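Local coordinates for protein GphF Dehydratase 1 (PDB 6MBF) that probably dehydrates polyketide intermediates and shifts their double bond, as a dehydratase domain of the gephyronic acid polyketide synthase, at residues C25-V30 with P92-L97; G181-Q186 with V242-R247. One frame throughout, in Å; residues are numbered along the deposited sequence.

Overall arrangement
The two contacts sit on opposite sides of the chain's centre, their own centres about 30 Å apart and their nearest atoms about 18 Å. Along the chain they come in series: contact 1 pairs strand 23-30 with strand 93-100 in the first half of the chain, and contact 2 then pairs strand 178-184 with strand 241-248 in the second half. Each is an antiparallel pair that packs on a helix, 52-65 in contact 1 and 200-214 in contact 2. Sheet pairing between strands 73-81 and 224-234 links the two halves. This is consistent with the double hotdog architecture of polyketide synthase dehydratases, in which each contact builds part of a different hotdog.

Contact 1 (C25-V30 with P92-L97); sequences CFTGTV and PARLRL
The carbonyl oxygen of Leu-95 is gripped twice from across the strand pair. Gly-28 N reaches Leu-95 O at 3.0 Å, and the hydroxyl Thr-27 OG1 donates to Leu-95 O at 3.1 Å, tilted from the carbonyl plane. Thr-27 turns OG1 away from its backbone N (chi1 -168°), toward Leu-95 O and Arg-94. The arginine chain is bent at chi2 and chi3 and folds back over strand 25-30. Arg-94 NH2 lies 2.8 Å from Thr-27 OG1, a weak bond because it is strongly bent (116°). Arg-94 NE makes a straight but long and weak one of 3.3 Å to Gly-28 O, at the guanidinium edge. Gly-28 O already accepts from Leu-95 N at 2.8 Å. A leucine in place of Arg-94 would probably cost Thr-27 OG1 and Gly-28 O their weak guanidinium bonds, leaving the hydroxyl with its bond to Leu-95 O.

On the other face the side chains are apolar. Leu-95 CD1 meets Val-30 CG1 at 3.9 Å, the two side chains crossing at about a right angle, and Phe-26 CD2 lies beside Leu-97 CD2 at 4.2 Å. Helix 52-65 covers this face, with Met-57 on Leu-95 and Leu-65 on Phe-26. Back on the face of Thr-27 and Arg-94, Arg-96 CG passes Cys-25 SG at 3.7 Å, while its guanidinium leads away to a salt bridge with Glu-117. The antiparallel pair thus joins two chemistries: an apolar face packed on helix 52-65 of the hotdog fold, and a polar face where hydroxyl and guanidinium groups add to the backbone hydrogen bonds.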
# COMPACT_ATOMS: atom_id res chain seq x y z
N CYS A 25 -7.26 0.51 20.22
CA CYS A 25 -6.90 1.76 19.56
C CYS A 25 -5.40 1.96 19.56
O CYS A 25 -4.73 1.76 20.58
CB CYS A 25 -7.60 2.95 20.22
SG CYS A 25 -7.29 4.55 19.40
N PHE A 26 -4.87 2.37 18.40
CA PHE A 26 -3.50 2.83 18.26
C PHE A 26 -3.53 4.30 17.84
O PHE A 26 -4.43 4.73 17.11
CB PHE A 26 -2.72 2.03 17.19
CG PHE A 26 -2.59 0.55 17.48
CD1 PHE A 26 -1.47 0.04 18.10
CD2 PHE A 26 -3.59 -0.33 17.08
CE1 PHE A 26 -1.35 -1.32 18.36
CE2 PHE A 26 -3.48 -1.69 17.33
CZ PHE A 26 -2.36 -2.18 17.97
N THR A 27 -2.55 5.06 18.29
CA THR A 27 -2.46 6.44 17.81
C THR A 27 -1.01 6.86 17.71
O THR A 27 -0.14 6.40 18.46
CB THR A 27 -3.24 7.40 18.72
OG1 THR A 27 -3.35 8.67 18.07
CG2 THR A 27 -2.51 7.58 20.04
N GLY A 28 -0.75 7.76 16.77
CA GLY A 28 0.58 8.30 16.60
C GLY A 28 0.49 9.60 15.83
O GLY A 28 -0.61 10.08 15.51
N THR A 29 1.65 10.16 15.54
CA THR A 29 1.78 11.37 14.75
C THR A 29 2.71 11.10 13.59
O THR A 29 3.76 10.48 13.76
CB THR A 29 2.31 12.53 15.60
OG1 THR A 29 1.38 12.83 16.65
CG2 THR A 29 2.53 13.77 14.75
N VAL A 30 2.32 11.56 12.40
CA VAL A 30 3.17 11.48 11.22
C VAL A 30 3.26 12.86 10.58
O VAL A 30 2.47 13.76 10.88
CB VAL A 30 2.66 10.44 10.19
CG1 VAL A 30 2.58 9.04 10.82
CG2 VAL A 30 1.32 10.88 9.64
N PRO A 92 2.50 18.26 11.19
CA PRO A 92 2.12 16.94 11.70
C PRO A 92 0.62 16.68 11.61
O PRO A 92 -0.21 17.60 11.67
CB PRO A 92 2.59 16.98 13.16
CG PRO A 92 2.56 18.44 13.51
CD PRO A 92 3.00 19.15 12.25
N ALA A 93 0.28 15.40 11.47
CA ALA A 93 -1.09 14.93 11.51
C ALA A 93 -1.17 13.76 12.49
O ALA A 93 -0.31 12.89 12.50
CB ALA A 93 -1.57 14.47 10.13
N ARG A 94 -2.22 13.77 13.31
CA ARG A 94 -2.52 12.63 14.17
C ARG A 94 -3.12 11.50 13.33
O ARG A 94 -4.00 11.75 12.51
CB ARG A 94 -3.50 13.02 15.27
CG ARG A 94 -3.03 14.14 16.18
CD ARG A 94 -1.71 13.80 16.86
NE ARG A 94 -1.75 12.48 17.47
CZ ARG A 94 -2.20 12.23 18.70
NH1 ARG A 94 -2.65 13.23 19.45
NH2 ARG A 94 -2.19 10.99 19.17
N LEU A 95 -2.65 10.28 13.55
CA LEU A 95 -3.18 9.08 12.91
C LEU A 95 -3.75 8.16 13.97
O LEU A 95 -3.20 8.05 15.07
CB LEU A 95 -2.10 8.32 12.14
CG LEU A 95 -1.73 8.72 10.72
CD1 LEU A 95 -0.92 7.60 10.11
CD2 LEU A 95 -2.96 9.01 9.89
N ARG A 96 -4.84 7.48 13.64
CA ARG A 96 -5.52 6.61 14.59
C ARG A 96 -6.04 5.38 13.86
O ARG A 96 -6.69 5.52 12.82
CB ARG A 96 -6.67 7.34 15.28
CG ARG A 96 -7.47 6.50 16.27
CD ARG A 96 -8.66 7.29 16.82
NE ARG A 96 -9.74 7.41 15.84
CZ ARG A 96 -10.78 8.23 15.95
NH1 ARG A 96 -10.90 9.02 17.01
NH2 ARG A 96 -11.70 8.26 15.01
N LEU A 97 -5.75 4.20 14.38
CA LEU A 97 -6.41 2.97 13.95
C LEU A 97 -7.19 2.45 15.14
O LEU A 97 -6.62 2.20 16.21
CB LEU A 97 -5.41 1.93 13.45
CG LEU A 97 -6.02 0.64 12.86
CD1 LEU A 97 -5.07 0.03 11.81
CD2 LEU A 97 -6.36 -0.42 13.93

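Contact 2 (G181-Q186 with V242-R247); sequences GHVCLQ and VRVHLR
Val-183 and Val-242 face each other as a hydrogen-bonded antiparallel pair within the second hotdog region of the dehydratase. Val-183 CG2 and Val-242 CG2 come to 3.4 Å, closer than usual van der Waals contact, with the two side chains lying side by side and pointing the same way. In each valine CG2 lies between the backbone N and the carbonyl carbon (chi1 -44° in Val-183), which brings it against its counterpart. Two bonds of 3.0 Å fix the backbones beneath them, Val-183 N to Val-242 O and Val-242 N to Val-183 O.

The next hydrogen-bonded pair is Gly-181 with Val-244. Val-244 N donates to Gly-181 O at 2.8 Å, and Gly-181 N returns a bond to Val-244 O in the carbonyl plane. Val-244 CG1 packs against the glycine backbone, 3.5 Å from Gly-181 O.

Leu-264 and Leu-266 of the adjacent strand 259-267 flank Val-244, and Leu-202 of helix 200-214 packs on Val-183, which leaves the valines buried on the helix-facing side. The opposite face, bearing His-182 and Arg-243, is partly exposed. The two form the non-hydrogen-bonded pair, their CA atoms 4.4 Å apart, and Met-269 touches both side chains. His-182 NE2 is hydrogen-bonded to Glu-241 OE2, just ahead of Val-242 in the chain, which anchors one edge of the imidazole. Close to the same ring, in its plane and at its edge, Val-242 O lies 3.5 Å from His-182 CD2.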
# COMPACT_ATOMS: atom_id res chain seq x y z
N GLY A 181 7.59 -8.30 -12.36
CA GLY A 181 8.49 -7.23 -12.00
C GLY A 181 9.42 -7.70 -10.91
O GLY A 181 9.10 -8.61 -10.14
N HIS A 182 10.60 -7.11 -10.87
CA HIS A 182 11.58 -7.30 -9.81
C HIS A 182 11.69 -5.98 -9.07
O HIS A 182 12.04 -4.96 -9.68
CB HIS A 182 12.92 -7.74 -10.40
CG HIS A 182 14.03 -7.81 -9.40
ND1 HIS A 182 15.35 -7.62 -9.73
CD2 HIS A 182 14.02 -8.06 -8.06
CE1 HIS A 182 16.11 -7.75 -8.66
NE2 HIS A 182 15.32 -8.02 -7.63
N VAL A 183 11.33 -5.97 -7.78
CA VAL A 183 11.38 -4.77 -6.97
C VAL A 183 12.34 -5.00 -5.81
O VAL A 183 12.39 -6.09 -5.23
CB VAL A 183 9.99 -4.31 -6.44
CG1 VAL A 183 8.93 -4.38 -7.50
CG2 VAL A 183 9.58 -5.04 -5.19
N CYS A 184 13.11 -3.97 -5.49
CA CYS A 184 14.14 -4.08 -4.47
C CYS A 184 14.28 -2.74 -3.77
O CYS A 184 14.42 -1.70 -4.42
CB CYS A 184 15.47 -4.50 -5.10
SG CYS A 184 16.73 -4.93 -3.90
N LEU A 185 14.22 -2.77 -2.44
CA LEU A 185 14.43 -1.56 -1.67
C LEU A 185 15.91 -1.19 -1.67
O LEU A 185 16.78 -2.05 -1.80
CB LEU A 185 13.94 -1.72 -0.24
CG LEU A 185 12.45 -2.01 -0.08
CD1 LEU A 185 12.14 -2.25 1.36
CD2 LEU A 185 11.60 -0.88 -0.66
N GLN A 186 16.18 0.10 -1.53
CA GLN A 186 17.55 0.57 -1.39
C GLN A 186 17.57 1.72 -0.39
O GLN A 186 16.53 2.10 0.17
CB GLN A 186 18.14 1.01 -2.75
CG GLN A 186 18.35 -0.11 -3.77
CD GLN A 186 19.35 -1.17 -3.30
OE1 GLN A 186 20.23 -0.89 -2.50
NE2 GLN A 186 19.20 -2.38 -3.82
N VAL A 242 11.44 -8.61 -3.90
CA VAL A 242 10.53 -9.64 -4.41
C VAL A 242 10.54 -9.62 -5.93
O VAL A 242 10.94 -8.64 -6.57
CB VAL A 242 9.06 -9.47 -3.93
CG1 VAL A 242 8.94 -9.62 -2.41
CG2 VAL A 242 8.50 -8.14 -4.40
N ARG A 243 10.08 -10.72 -6.50
CA ARG A 243 9.55 -10.74 -7.85
C ARG A 243 8.04 -10.80 -7.74
O ARG A 243 7.50 -11.56 -6.93
CB ARG A 243 10.10 -11.92 -8.66
CG ARG A 243 11.60 -11.83 -8.92
CD ARG A 243 12.00 -12.88 -9.94
NE ARG A 243 13.42 -12.81 -10.28
CZ ARG A 243 14.39 -13.47 -9.65
NH1 ARG A 243 14.10 -14.27 -8.63
NH2 ARG A 243 15.65 -13.33 -10.03
N VAL A 244 7.35 -9.98 -8.52
CA VAL A 244 5.91 -9.86 -8.40
C VAL A 244 5.27 -10.23 -9.73
O VAL A 244 5.71 -9.75 -10.78
CB VAL A 244 5.48 -8.46 -7.95
CG1 VAL A 244 6.11 -7.37 -8.83
CG2 VAL A 244 3.96 -8.35 -7.93
N HIS A 245 4.27 -11.10 -9.68
CA HIS A 245 3.44 -11.38 -10.84
C HIS A 245 2.13 -10.62 -10.68
O HIS A 245 1.52 -10.66 -9.61
CB HIS A 245 3.19 -12.89 -10.97
CG HIS A 245 2.29 -13.25 -12.10
ND1 HIS A 245 1.22 -14.10 -11.95
CD2 HIS A 245 2.27 -12.84 -13.39
CE1 HIS A 245 0.59 -14.23 -13.11
NE2 HIS A 245 1.21 -13.47 -14.00
N LEU A 246 1.70 -9.92 -11.73
CA LEU A 246 0.46 -9.17 -11.68
C LEU A 246 -0.41 -9.54 -12.88
O LEU A 246 0.10 -9.89 -13.95
CB LEU A 246 0.70 -7.65 -11.66
CG LEU A 246 1.20 -7.00 -12.95
CD1 LEU A 246 0.04 -6.56 -13.86
CD2 LEU A 246 2.05 -5.81 -12.64
N ARG A 247 -1.72 -9.46 -12.69
CA ARG A 247 -2.67 -9.70 -13.77
C ARG A 247 -3.77 -8.64 -13.72
O ARG A 247 -4.51 -8.55 -12.74
CB ARG A 247 -3.27 -11.11 -13.70
CG ARG A 247 -4.36 -11.36 -14.77
CD ARG A 247 -4.94 -12.78 -14.72
NE ARG A 247 -3.94 -13.81 -14.99
CZ ARG A 247 -3.63 -14.81 -14.16
NH1 ARG A 247 -4.24 -14.94 -12.99
NH2 ARG A 247 -2.70 -15.70 -14.52